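Local coordinates for malonyl CoA-ACP transacylase (Xanthomonas oryzae pv. oryzae, PDB 3K89), which probably transfers the malonyl group of malonyl-CoA to holo-acyl carrier protein, the step that supplies malonyl units for bacterial fatty acid synthesis, at residues L18-E23 / E56-T61; P29-T34 / D45-S50; A125-G130 / S199-T204; A150-A153 / V157-P160; G285-K288 / S293-A296. One frame throughout, in Å; residues are numbered along the deposited sequence.

Contact 1. Residues L18-E23 / E56-T61; sequences LGMLAE and EMLNRT
Just ahead of helix 22-27 the chain runs into a type II beta turn, and Leu18, just before the turn, and Met20, its second residue, meet Leu58 of helix 55-58. The contact illustrates how one branched side chain can serve two partners by dividing its methyl groups between them. Leu58 holds CG anti to its backbone N (chi1 177°), which sends the isobutyl group out from its helix with both methyls leading. Its CD2 lies 3.9 Å from Leu18 N and 4.1 Å from Leu18 CA, so this branch rests on main chain as much as on side chain. Leu18 swings CD2 to within 4.2 Å of Leu58 CD2, the two leucines crossing at an oblique angle. The other branch, CD1, is met by the end of a nearly straight methionine chain, with Met20 CE 4.3 Å from Leu58 CD1.

The turn itself spans Gly19 to Ala22 and is closed by Ala22 N donating to Gly19 O at 3.0 Å. Leu21, its third residue, has a positive phi of 66° and also occupies the N-cap position of helix 22-27, so the turn leads directly into the helix. Helix 46-52 supports the same strip of chain: Gly19 is hydrogen-bonded to the backbone of Ser50, and Met20 O accepts from Gln51 NE2. Met20 also packs on Ala67 of helix 61-81, while Leu58 O is hydrogen-bonded with Thr64 OG1 of that helix.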
loop_
_atom_site.group_PDB
_atom_site.type_symbol
_atom_site.label_atom_id
_atom_site.label_comp_id
_atom_site.label_asym_id
_atom_site.label_seq_id
_atom_site.Cartn_x
_atom_site.Cartn_y
_atom_site.Cartn_z
ATOM N N LEU A 18 3.919 16.113 1.373
ATOM C CA LEU A 18 3.588 17.267 2.209
ATOM C C LEU A 18 2.362 17.953 1.622
ATOM O O LEU A 18 2.295 18.199 0.413
ATOM C CB LEU A 18 4.779 18.242 2.256
ATOM C CG LEU A 18 5.804 17.959 3.339
ATOM C CD1 LEU A 18 7.014 18.875 3.139
ATOM C CD2 LEU A 18 5.185 18.183 4.718
ATOM N N GLY A 19 1.366 18.211 2.467
ATOM C CA GLY A 19 0.143 18.868 2.030
ATOM C C GLY A 19 -0.852 17.942 1.351
ATOM O O GLY A 19 -1.835 18.410 0.757
ATOM N N MET A 20 -0.633 16.632 1.445
ATOM C CA MET A 20 -1.603 15.708 0.867
ATOM C C MET A 20 -2.994 15.929 1.455
ATOM O O MET A 20 -3.145 16.136 2.661
ATOM C CB MET A 20 -1.169 14.232 1.009
ATOM C CG MET A 20 -0.971 13.762 2.456
ATOM S SD MET A 20 -0.337 12.090 2.478
ATOM C CE MET A 20 -0.151 11.744 4.233
ATOM N N LEU A 21 -4.001 15.905 0.581
ATOM C CA LEU A 21 -5.407 16.126 0.966
ATOM C C LEU A 21 -5.737 17.540 1.468
ATOM O O LEU A 21 -6.852 17.789 1.939
ATOM C CB LEU A 21 -5.881 15.073 1.982
ATOM C CG LEU A 21 -5.779 13.584 1.599
ATOM C CD1 LEU A 21 -6.592 12.775 2.600
ATOM C CD2 LEU A 21 -6.219 13.262 0.188
ATOM N N ALA A 22 -4.796 18.475 1.324
ATOM C CA ALA A 22 -5.024 19.827 1.847
ATOM C C ALA A 22 -6.282 20.437 1.223
ATOM O O ALA A 22 -7.107 21.037 1.934
ATOM C CB ALA A 22 -3.816 20.722 1.600
ATOM N N GLU A 23 -6.433 20.274 -0.096
ATOM C CA GLU A 23 -7.484 20.969 -0.811
ATOM C C GLU A 23 -8.837 20.351 -0.551
ATOM O O GLU A 23 -9.839 21.069 -0.403
ATOM C CB GLU A 23 -7.163 21.043 -2.303
ATOM C CG GLU A 23 -5.957 21.951 -2.558
ATOM C CD GLU A 23 -5.321 21.731 -3.914
ATOM O OE1 GLU A 23 -5.144 20.557 -4.331
ATOM O OE2 GLU A 23 -4.975 22.758 -4.547
ATOM N N GLU A 56 11.104 14.820 6.635
ATOM C CA GLU A 56 11.945 13.682 7.015
ATOM C C GLU A 56 11.214 12.654 7.900
ATOM O O GLU A 56 11.378 11.450 7.700
ATOM C CB GLU A 56 13.258 14.138 7.669
ATOM C CG GLU A 56 14.406 13.147 7.504
ATOM C CD GLU A 56 15.750 13.732 7.923
ATOM O OE1 GLU A 56 15.888 14.119 9.106
ATOM O OE2 GLU A 56 16.671 13.797 7.069
ATOM N N MET A 57 10.410 13.123 8.859
ATOM C CA MET A 57 9.621 12.227 9.692
ATOM C C MET A 57 8.442 11.650 8.919
ATOM O O MET A 57 8.167 10.454 9.031
ATOM C CB MET A 57 9.089 12.919 10.945
ATOM C CG MET A 57 10.107 13.076 12.046
ATOM S SD MET A 57 9.320 13.909 13.452
ATOM C CE MET A 57 8.477 12.572 14.266
ATOM N N LEU A 58 7.757 12.492 8.151
ATOM C CA LEU A 58 6.630 12.051 7.311
ATOM C C LEU A 58 7.037 10.895 6.392
ATOM O O LEU A 58 6.227 9.998 6.118
ATOM C CB LEU A 58 6.071 13.204 6.469
ATOM C CG LEU A 58 4.938 12.871 5.479
ATOM C CD1 LEU A 58 3.678 12.331 6.201
ATOM C CD2 LEU A 58 4.587 14.056 4.590
ATOM N N ASN A 59 8.284 10.926 5.915
ATOM C CA ASN A 59 8.806 9.868 5.035
ATOM C C ASN A 59 9.362 8.620 5.740
ATOM O O ASN A 59 9.663 7.606 5.083
ATOM C CB ASN A 59 9.883 10.455 4.114
ATOM C CG ASN A 59 9.306 11.375 3.057
ATOM O OD1 ASN A 59 8.117 11.323 2.753
ATOM N ND2 ASN A 59 10.156 12.231 2.482
ATOM N N ARG A 60 9.503 8.686 7.059
ATOM C CA ARG A 60 9.941 7.536 7.855
ATOM C C ARG A 60 8.729 6.629 8.043
ATOM O O ARG A 60 7.698 7.082 8.533
ATOM C CB ARG A 60 10.438 8.000 9.223
ATOM C CG ARG A 60 11.346 7.027 9.941
ATOM C CD ARG A 60 12.744 7.630 10.190
ATOM N NE ARG A 60 12.672 8.623 11.262
ATOM C CZ ARG A 60 13.044 9.902 11.174
ATOM N NH1 ARG A 60 13.592 10.393 10.068
ATOM N NH2 ARG A 60 12.894 10.689 12.225
ATOM N N THR A 61 8.874 5.364 7.668
ATOM C CA THR A 61 7.728 4.459 7.524
ATOM C C THR A 61 6.818 4.291 8.761
ATOM O O THR A 61 5.605 4.123 8.606
ATOM C CB THR A 61 8.166 3.105 6.910
ATOM O OG1 THR A 61 7.038 2.468 6.292
ATOM C CG2 THR A 61 8.791 2.174 7.951
#

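Contact 2. Residues P29-T34 / D45-S50; sequences PQIRET and DLWALS
With CG anti to its backbone N (chi1 -173°), Trp47 holds its indole out from helix 46-52 toward helix 30-42, where Arg32 bends at chi3 (77°) and lies across the ring. The arginine chain meets the indole with its methylene groups as well as its charged end, a good example of how a long polar side chain can pack on an aromatic face. Arg32 CG stands 3.5 Å from the centroid of the five-membered ring, nearly along its normal, in a CH-pi contact. Farther out, Arg32 CD comes to 3.4 Å from Trp47 NE1. The guanidinium then settles almost parallel to the indole, the two planes 16° apart, with Trp47 NE1 over one of its faces. Arg32 NE and Trp47 NE1 are also 3.4 Å apart, but both are donors, and the pair is a close approach of two nearly parallel flat groups, not a hydrogen bond.

Ile31 extends the apolar part toward the six-membered ring, placing CG2 4.1 Å from Trp47 CZ3 at an oblique angle. Phe35, one turn along helix 30-42, adds an edge-to-face contact with the same indole, and Ser25 of helix 22-27 touches Arg32 and Trp47. The first turn of the tryptophan's helix is fixed by Asp45, whose OD1 accepts a nearly straight bond from Ala48 N at 3.0 Å. The whole is a partly buried helix-to-helix contact between neighbours in sequence, joined by a short loop, with the second helix opened by an aspartate N-cap.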
loop_
_atom_site.group_PDB
_atom_site.type_symbol
_atom_site.label_atom_id
_atom_site.label_comp_id
_atom_site.label_asym_id
_atom_site.label_seq_id
_atom_site.Cartn_x
_atom_site.Cartn_y
_atom_site.Cartn_z
ATOM N N PRO A 29 -14.890 19.219 6.389
ATOM C CA PRO A 29 -14.414 19.130 7.773
ATOM C C PRO A 29 -14.177 17.692 8.241
ATOM O O PRO A 29 -13.339 17.473 9.116
ATOM C CB PRO A 29 -15.544 19.803 8.577
ATOM C CG PRO A 29 -16.230 20.707 7.582
ATOM C CD PRO A 29 -16.163 19.966 6.274
ATOM N N GLN A 30 -14.900 16.722 7.671
ATOM C CA GLN A 30 -14.704 15.311 8.052
ATOM C C GLN A 30 -13.226 14.887 7.922
ATOM O O GLN A 30 -12.759 14.083 8.707
ATOM C CB GLN A 30 -15.653 14.363 7.272
ATOM C CG GLN A 30 -15.332 12.835 7.397
ATOM C CD GLN A 30 -14.366 12.336 6.301
ATOM O OE1 GLN A 30 -14.660 12.425 5.111
ATOM N NE2 GLN A 30 -13.226 11.818 6.705
ATOM N N ILE A 31 -12.486 15.435 6.960
ATOM C CA ILE A 31 -11.109 14.983 6.733
ATOM C C ILE A 31 -10.195 15.143 7.958
ATOM O O ILE A 31 -9.601 14.176 8.433
ATOM C CB ILE A 31 -10.488 15.588 5.453
ATOM C CG1 ILE A 31 -11.305 15.102 4.244
ATOM C CG2 ILE A 31 -9.008 15.161 5.336
ATOM C CD1 ILE A 31 -10.823 15.594 2.937
ATOM N N ARG A 32 -10.103 16.348 8.495
ATOM C CA ARG A 32 -9.270 16.555 9.681
ATOM C C ARG A 32 -9.809 15.820 10.916
ATOM O O ARG A 32 -9.040 15.439 11.806
ATOM C CB ARG A 32 -9.111 18.046 9.968
ATOM C CG ARG A 32 -8.100 18.700 9.042
ATOM C CD ARG A 32 -8.112 20.198 9.161
ATOM N NE ARG A 32 -7.427 20.638 10.372
ATOM C CZ ARG A 32 -7.168 21.910 10.659
ATOM N NH1 ARG A 32 -7.543 22.869 9.826
ATOM N NH2 ARG A 32 -6.532 22.221 11.778
ATOM N N GLU A 33 -11.124 15.610 10.967
ATOM C CA GLU A 33 -11.723 14.838 12.054
ATOM C C GLU A 33 -11.233 13.379 12.005
ATOM O O GLU A 33 -10.910 12.790 13.044
ATOM C CB GLU A 33 -13.249 14.906 12.002
ATOM C CG GLU A 33 -13.784 16.278 12.344
ATOM C CD GLU A 33 -15.273 16.421 12.046
ATOM O OE1 GLU A 33 -15.900 15.457 11.544
ATOM O OE2 GLU A 33 -15.809 17.524 12.304
ATOM N N THR A 34 -11.178 12.820 10.793
ATOM C CA THR A 34 -10.669 11.462 10.591
ATOM C C THR A 34 -9.195 11.363 10.976
ATOM O O THR A 34 -8.794 10.396 11.632
ATOM C CB THR A 34 -10.911 11.027 9.137
ATOM O OG1 THR A 34 -12.328 10.980 8.959
ATOM C CG2 THR A 34 -10.339 9.646 8.861
ATOM N N ASP A 45 0.263 13.491 15.978
ATOM C CA ASP A 45 -0.667 14.341 15.209
ATOM C C ASP A 45 -0.365 14.179 13.719
ATOM O O ASP A 45 0.535 14.825 13.165
ATOM C CB ASP A 45 -0.570 15.824 15.627
ATOM C CG ASP A 45 -1.657 16.708 14.993
ATOM O OD1 ASP A 45 -2.213 16.374 13.917
ATOM O OD2 ASP A 45 -1.954 17.778 15.579
ATOM N N LEU A 46 -1.120 13.288 13.078
ATOM C CA LEU A 46 -0.865 12.949 11.676
ATOM C C LEU A 46 -1.209 14.071 10.694
ATOM O O LEU A 46 -0.576 14.190 9.640
ATOM C CB LEU A 46 -1.632 11.677 11.289
ATOM C CG LEU A 46 -1.266 10.460 12.124
ATOM C CD1 LEU A 46 -2.357 9.369 12.039
ATOM C CD2 LEU A 46 0.094 9.923 11.718
ATOM N N TRP A 47 -2.207 14.896 11.016
ATOM C CA TRP A 47 -2.530 16.011 10.137
ATOM C C TRP A 47 -1.423 17.068 10.179
ATOM O O TRP A 47 -0.949 17.504 9.137
ATOM C CB TRP A 47 -3.905 16.623 10.465
ATOM C CG TRP A 47 -4.320 17.658 9.459
ATOM C CD1 TRP A 47 -4.382 19.017 9.659
ATOM C CD2 TRP A 47 -4.670 17.441 8.085
ATOM N NE1 TRP A 47 -4.788 19.644 8.509
ATOM C CE2 TRP A 47 -4.966 18.711 7.524
ATOM C CE3 TRP A 47 -4.800 16.298 7.281
ATOM C CZ2 TRP A 47 -5.376 18.876 6.192
ATOM C CZ3 TRP A 47 -5.192 16.462 5.941
ATOM C CH2 TRP A 47 -5.464 17.748 5.412
ATOM N N ALA A 48 -0.959 17.404 11.382
ATOM C CA ALA A 48 0.120 18.396 11.517
ATOM C C ALA A 48 1.383 17.942 10.787
ATOM O O ALA A 48 2.010 18.720 10.072
ATOM C CB ALA A 48 0.429 18.655 12.975
ATOM N N LEU A 49 1.726 16.668 10.962
ATOM C CA LEU A 49 2.886 16.072 10.304
ATOM C C LEU A 49 2.765 16.081 8.777
ATOM O O LEU A 49 3.704 16.442 8.060
ATOM C CB LEU A 49 3.108 14.643 10.808
ATOM C CG LEU A 49 4.290 13.893 10.181
ATOM C CD1 LEU A 49 5.601 14.660 10.408
ATOM C CD2 LEU A 49 4.396 12.502 10.742
ATOM N N SER A 50 1.602 15.664 8.283
ATOM C CA SER A 50 1.372 15.544 6.852
ATOM C C SER A 50 1.278 16.912 6.130
ATOM O O SER A 50 1.632 17.014 4.965
ATOM C CB SER A 50 0.137 14.668 6.609
ATOM O OG SER A 50 -1.021 15.405 6.910
#

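Contact 3. Residues A125-G130 / S199-T204; sequences AAAPAG and SVPSHT
A single water lies between Ala127 O and Ser199 O, placed to donate to either and so perhaps to bridge the two main chains. It is 3.1 Å from Ala127 O, whereas the 2.5 Å to Ser199 O is so short that the exact position is doubtful. The water has more acceptors within reach than protons to give, so its bonds need not all be made at once.

Beside this water the apolar contact is close. Ala127 CB meets the CD and CG atoms of the Pro201 ring, coming to 3.3 Å from Pro201 CD, tighter than ordinary carbon packing, with Pro201 CG next at 3.8 Å. At the other end, Ala129 CA sits 4.2 Å from Ser199 CB. The serine hydroxyl itself turns elsewhere: OG stands between the backbone N and the carbonyl carbon (chi1 59°) and is hydrogen-bonded to Gln124 NE2.

Pro201 is the centre of an inverse gamma turn, and its carbonyl O accepts from Thr204 OG1 at 2.8 Å, bracing the bend that carries His203. That histidine, predicted to be an active-site residue, is hydrogen-bonded through NE2 to the OG of Ser94, likewise a predicted active-site residue, and through ND1 to Gln252 O. The contact thus joins the chain leaving helix 109-126 to the loop that runs from strand 193-195 to helix 208-219.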
loop_
_atom_site.group_PDB
_atom_site.type_symbol
_atom_site.label_atom_id
_atom_site.label_comp_id
_atom_site.label_asym_id
_atom_site.label_seq_id
_atom_site.Cartn_x
_atom_site.Cartn_y
_atom_site.Cartn_z
ATOM N N ALA A 125 13.146 -1.474 12.720
ATOM C CA ALA A 125 14.074 -2.094 13.665
ATOM C C ALA A 125 14.739 -3.327 13.074
ATOM O O ALA A 125 15.854 -3.692 13.479
ATOM C CB ALA A 125 13.355 -2.450 14.948
ATOM N N ALA A 126 14.055 -3.957 12.119
ATOM C CA ALA A 126 14.568 -5.139 11.451
ATOM C C ALA A 126 15.719 -4.769 10.530
ATOM O O ALA A 126 16.613 -5.582 10.298
ATOM C CB ALA A 126 13.467 -5.821 10.671
ATOM N N ALA A 127 15.696 -3.542 10.024
ATOM C CA ALA A 127 16.699 -3.058 9.088
ATOM C C ALA A 127 17.058 -1.602 9.367
ATOM O O ALA A 127 16.578 -0.695 8.684
ATOM C CB ALA A 127 16.215 -3.229 7.649
ATOM N N PRO A 128 17.916 -1.365 10.378
ATOM C CA PRO A 128 18.320 0.007 10.683
ATOM C C PRO A 128 18.947 0.656 9.451
ATOM O O PRO A 128 19.655 -0.028 8.693
ATOM C CB PRO A 128 19.370 -0.173 11.788
ATOM C CG PRO A 128 19.100 -1.496 12.372
ATOM C CD PRO A 128 18.624 -2.342 11.222
ATOM N N ALA A 129 18.676 1.950 9.240
ATOM C CA ALA A 129 19.188 2.675 8.067
ATOM C C ALA A 129 20.613 2.233 7.736
ATOM O O ALA A 129 21.444 2.064 8.635
ATOM C CB ALA A 129 19.119 4.197 8.276
ATOM N N GLY A 130 20.873 2.016 6.448
ATOM C CA GLY A 130 22.162 1.490 5.993
ATOM C C GLY A 130 22.122 0.010 5.626
ATOM O O GLY A 130 22.791 -0.406 4.686
ATOM N N SER A 199 14.512 3.250 3.413
ATOM C CA SER A 199 15.568 2.488 4.077
ATOM C C SER A 199 15.123 1.065 4.411
ATOM O O SER A 199 15.939 0.225 4.807
ATOM C CB SER A 199 16.085 3.207 5.331
ATOM O OG SER A 199 15.052 3.426 6.281
ATOM N N VAL A 200 13.838 0.785 4.222
ATOM C CA VAL A 200 13.271 -0.435 4.758
ATOM C C VAL A 200 13.012 -1.423 3.634
ATOM O O VAL A 200 12.239 -1.106 2.728
ATOM C CB VAL A 200 11.953 -0.154 5.497
ATOM C CG1 VAL A 200 11.365 -1.447 6.015
ATOM C CG2 VAL A 200 12.205 0.829 6.649
ATOM N N PRO A 201 13.644 -2.615 3.702
ATOM C CA PRO A 201 13.449 -3.655 2.677
ATOM C C PRO A 201 12.201 -4.479 2.993
ATOM O O PRO A 201 12.279 -5.654 3.377
ATOM C CB PRO A 201 14.722 -4.493 2.791
ATOM C CG PRO A 201 15.110 -4.394 4.203
ATOM C CD PRO A 201 14.652 -3.033 4.696
ATOM N N SER A 202 11.046 -3.842 2.828
ATOM C CA SER A 202 9.775 -4.544 3.009
ATOM C C SER A 202 9.608 -5.664 1.990
ATOM O O SER A 202 10.186 -5.626 0.897
ATOM C CB SER A 202 8.590 -3.572 2.907
ATOM O OG SER A 202 8.635 -2.838 1.698
ATOM N N HIS A 203 8.796 -6.657 2.364
ATOM C CA HIS A 203 8.422 -7.743 1.443
ATOM C C HIS A 203 9.632 -8.550 1.003
ATOM O O HIS A 203 9.684 -9.064 -0.112
ATOM C CB HIS A 203 7.583 -7.185 0.283
ATOM C CG HIS A 203 6.444 -6.360 0.772
ATOM N ND1 HIS A 203 5.397 -6.922 1.471
ATOM C CD2 HIS A 203 6.210 -5.026 0.744
ATOM C CE1 HIS A 203 4.567 -5.968 1.848
ATOM N NE2 HIS A 203 5.041 -4.812 1.430
ATOM N N THR A 204 10.578 -8.671 1.928
ATOM C CA THR A 204 11.749 -9.535 1.749
ATOM C C THR A 204 11.956 -10.377 3.013
ATOM O O THR A 204 11.425 -10.057 4.080
ATOM C CB THR A 204 13.044 -8.703 1.564
ATOM O OG1 THR A 204 13.455 -8.174 2.833
ATOM C CG2 THR A 204 12.843 -7.582 0.563
HETATM O O HOH W 1 18.070 -0.045 6.081
#

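Contact 4. Residues A150-A153 / V157-P160; sequences AEAA and VVVP
This is a buried apolar contact between the C-terminal end of helix 142-152 and the beginning of strand 158-165, centred on Val158, with Ala152 and Ala153 as its partners. A short connection joins the two elements, and the contact shows how a single methyl group can seat a helix end on the sheet that follows it. Val158 CG1 does the touching. With chi1 at 56° this branch stands between the backbone N and the carbonyl carbon and is turned to the helix end, while CG2 takes the place anti to the backbone N. CG1 lies 3.8 Å from Ala153 CA and equally close, 3.8 Å, to Ala153 N, so the backbone of Ala153 is a main part of the surface it meets. Two alanine methyls complete that surface: Ala152 CB and Ala153 CB are each 4.1 Å from Val158 CG1.

The second helix of the layer joins in, for Val158 also packs on Ala177 of helix 175-187, and Ala152 touches Ala181 and Leu184 there. The helix end has a polar partner as well, Ala152 O accepting from Arg180 NE. The order of elements here, strand, helix, two strands, helix, strand, with the strands arranged 4-1-3-2, is that of a ferredoxin-like fold, the smaller subdomain characteristic of FabD transacylases, and this contact lies where its first helix turns back into the sheet.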
loop_
_atom_site.group_PDB
_atom_site.type_symbol
_atom_site.label_atom_id
_atom_site.label_comp_id
_atom_site.label_asym_id
_atom_site.label_seq_id
_atom_site.Cartn_x
_atom_site.Cartn_y
_atom_site.Cartn_z
ATOM N N ALA A 150 18.687 -14.051 -7.999
ATOM C CA ALA A 150 19.255 -15.304 -7.529
ATOM C C ALA A 150 20.778 -15.287 -7.688
ATOM O O ALA A 150 21.510 -15.725 -6.790
ATOM C CB ALA A 150 18.644 -16.475 -8.295
ATOM N N GLU A 151 21.237 -14.749 -8.808
ATOM C CA GLU A 151 22.674 -14.698 -9.106
ATOM C C GLU A 151 23.446 -13.720 -8.228
ATOM O O GLU A 151 24.613 -13.964 -7.906
ATOM C CB GLU A 151 22.897 -14.342 -10.565
ATOM C CG GLU A 151 22.459 -15.444 -11.512
ATOM C CD GLU A 151 22.753 -15.133 -12.962
ATOM O OE1 GLU A 151 23.230 -14.010 -13.262
ATOM O OE2 GLU A 151 22.490 -16.028 -13.802
ATOM N N ALA A 152 22.784 -12.624 -7.855
ATOM C CA ALA A 152 23.396 -11.561 -7.038
ATOM C C ALA A 152 23.429 -11.843 -5.532
ATOM O O ALA A 152 24.246 -11.276 -4.807
ATOM C CB ALA A 152 22.690 -10.239 -7.295
ATOM N N ALA A 153 22.530 -12.694 -5.051
ATOM C CA ALA A 153 22.330 -12.856 -3.604
ATOM C C ALA A 153 23.574 -13.215 -2.779
ATOM O O ALA A 153 23.831 -12.600 -1.729
ATOM C CB ALA A 153 21.180 -13.857 -3.319
ATOM N N VAL A 157 20.544 -11.257 1.035
ATOM C CA VAL A 157 19.181 -11.363 0.518
ATOM C C VAL A 157 18.914 -10.291 -0.527
ATOM O O VAL A 157 19.124 -9.105 -0.278
ATOM C CB VAL A 157 18.140 -11.265 1.673
ATOM C CG1 VAL A 157 16.704 -11.110 1.105
ATOM C CG2 VAL A 157 18.241 -12.494 2.587
ATOM N N VAL A 158 18.486 -10.715 -1.712
ATOM C CA VAL A 158 17.889 -9.796 -2.680
ATOM C C VAL A 158 16.825 -10.557 -3.446
ATOM O O VAL A 158 17.093 -11.609 -4.037
ATOM C CB VAL A 158 18.931 -9.099 -3.622
ATOM C CG1 VAL A 158 19.791 -10.124 -4.374
ATOM C CG2 VAL A 158 18.242 -8.119 -4.589
ATOM N N VAL A 159 15.607 -10.037 -3.402
ATOM C CA VAL A 159 14.452 -10.748 -3.947
ATOM C C VAL A 159 13.477 -9.740 -4.547
ATOM O O VAL A 159 13.506 -8.559 -4.197
ATOM C CB VAL A 159 13.691 -11.564 -2.833
ATOM C CG1 VAL A 159 14.520 -12.737 -2.280
ATOM C CG2 VAL A 159 13.176 -10.656 -1.698
ATOM N N PRO A 160 12.597 -10.199 -5.462
ATOM C CA PRO A 160 11.449 -9.366 -5.831
ATOM C C PRO A 160 10.616 -9.048 -4.583
ATOM O O PRO A 160 10.301 -9.956 -3.786
ATOM C CB PRO A 160 10.661 -10.247 -6.811
ATOM C CG PRO A 160 11.177 -11.635 -6.626
ATOM C CD PRO A 160 12.616 -11.486 -6.182
#

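Contact 5. Residues G285-K288 / S293-A296; sequences GLIK and SLDA
Ile287 and Lys288 of helix 282-290 face Leu294, just ahead of edge strand 295-298, and Ala296 within it; helix and strand are the last two elements of the beta-alpha-beta unit that begins with strand 273-276. The apolar half gathers on one methyl group. In Ile287 a chi1 of -72° sets CG1 beside the backbone N and leaves CG2 anti to it, and this CG2 lies 3.7 Å from Ala296 CB and 3.9 Å from Leu294 CD1; the isoleucine and leucine side chains cross at about a right angle. Helix 259-268 and strand 273-276 close in on this pair, since both Ile287 and Leu294 touch Val263 and Ile274. In such a crossover the helix lies on the sheet, with branched side chains filling the layer between.

The polar half is made by Lys288. Its chain bends at chi3 and chi4, which brings its ammonium group to the carbonyl of Ala296, where NZ makes a weak hydrogen bond of 3.1 Å to Ala296 O and another weak one to Ser284 O. A water reinforces the first link by closing a triangle: it accepts from Lys288 NZ at 2.6 Å and donates to Ala296 O, also at 2.6 Å.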
loop_
_atom_site.group_PDB
_atom_site.type_symbol
_atom_site.label_atom_id
_atom_site.label_comp_id
_atom_site.label_asym_id
_atom_site.label_seq_id
_atom_site.Cartn_x
_atom_site.Cartn_y
_atom_site.Cartn_z
ATOM N N GLY A 285 -1.757 4.552 -12.007
ATOM C CA GLY A 285 -0.740 4.352 -13.070
ATOM C C GLY A 285 -0.416 2.882 -13.297
ATOM O O GLY A 285 -0.354 2.407 -14.445
ATOM N N LEU A 286 -0.232 2.140 -12.201
ATOM C CA LEU A 286 0.014 0.697 -12.291
ATOM C C LEU A 286 -1.148 -0.051 -12.943
ATOM O O LEU A 286 -0.936 -0.915 -13.796
ATOM C CB LEU A 286 0.334 0.100 -10.904
ATOM C CG LEU A 286 1.552 0.729 -10.214
ATOM C CD1 LEU A 286 1.658 0.161 -8.811
ATOM C CD2 LEU A 286 2.846 0.440 -11.008
ATOM N N ILE A 287 -2.363 0.286 -12.522
ATOM C CA ILE A 287 -3.576 -0.359 -13.023
ATOM C C ILE A 287 -3.682 -0.170 -14.548
ATOM O O ILE A 287 -3.989 -1.130 -15.258
ATOM C CB ILE A 287 -4.836 0.160 -12.305
ATOM C CG1 ILE A 287 -4.885 -0.374 -10.863
ATOM C CG2 ILE A 287 -6.114 -0.307 -13.033
ATOM C CD1 ILE A 287 -5.778 0.433 -9.922
ATOM N N LYS A 288 -3.407 1.042 -15.025
ATOM C CA LYS A 288 -3.455 1.342 -16.473
ATOM C C LYS A 288 -2.463 0.498 -17.266
ATOM O O LYS A 288 -2.699 0.192 -18.447
ATOM C CB LYS A 288 -3.227 2.836 -16.741
ATOM C CG LYS A 288 -4.319 3.747 -16.179
ATOM C CD LYS A 288 -4.179 5.173 -16.676
ATOM C CE LYS A 288 -4.290 6.196 -15.535
ATOM N NZ LYS A 288 -5.323 5.874 -14.500
ATOM N N SER A 293 -8.106 -1.788 -20.147
ATOM C CA SER A 293 -9.550 -1.599 -20.245
ATOM C C SER A 293 -10.187 -1.044 -18.971
ATOM O O SER A 293 -11.290 -0.515 -19.011
ATOM C CB SER A 293 -10.238 -2.902 -20.647
ATOM O OG SER A 293 -10.177 -3.876 -19.617
ATOM N N LEU A 294 -9.506 -1.168 -17.837
ATOM C CA LEU A 294 -10.082 -0.688 -16.574
ATOM C C LEU A 294 -10.128 0.834 -16.491
ATOM O O LEU A 294 -9.208 1.516 -16.948
ATOM C CB LEU A 294 -9.322 -1.270 -15.375
ATOM C CG LEU A 294 -9.236 -2.797 -15.311
ATOM C CD1 LEU A 294 -8.364 -3.258 -14.145
ATOM C CD2 LEU A 294 -10.625 -3.440 -15.252
ATOM N N ASP A 295 -11.216 1.352 -15.920
ATOM C CA ASP A 295 -11.410 2.778 -15.711
ATOM C C ASP A 295 -10.873 3.111 -14.322
ATOM O O ASP A 295 -11.589 2.981 -13.325
ATOM C CB ASP A 295 -12.902 3.111 -15.837
ATOM C CG ASP A 295 -13.226 4.595 -15.633
ATOM O OD1 ASP A 295 -12.333 5.432 -15.390
ATOM O OD2 ASP A 295 -14.428 4.932 -15.717
ATOM N N ALA A 296 -9.604 3.513 -14.275
ATOM C CA ALA A 296 -8.921 3.788 -13.015
ATOM C C ALA A 296 -8.825 5.287 -12.737
ATOM O O ALA A 296 -8.255 6.042 -13.533
ATOM C CB ALA A 296 -7.522 3.153 -13.024
HETATM O O HOH W 2 -6.752 8.081 -14.288
#

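Contacts 1 and 2 are neighbours, their centres 11 Å apart, and contact 2 is nested within the chain loop that contact 1 closes; together they bind the run of helices from 22-27 to 55-58. Contacts 3 and 4, 15 Å apart, are nested likewise, and Thr204 packs on Val159, so the loop bearing His203 rests on the ferredoxin-like subdomain. Thr61 and Val200 bring contacts 1 and 3 together across 20 Å between centres. Contact 5 comes last in the chain, on the parallel sheet, and touches none of the others. Contacts 2 and 4, about 40 Å apart, lie on opposite sides of the molecule's centre, spanning both subdomains of the acyltransferase.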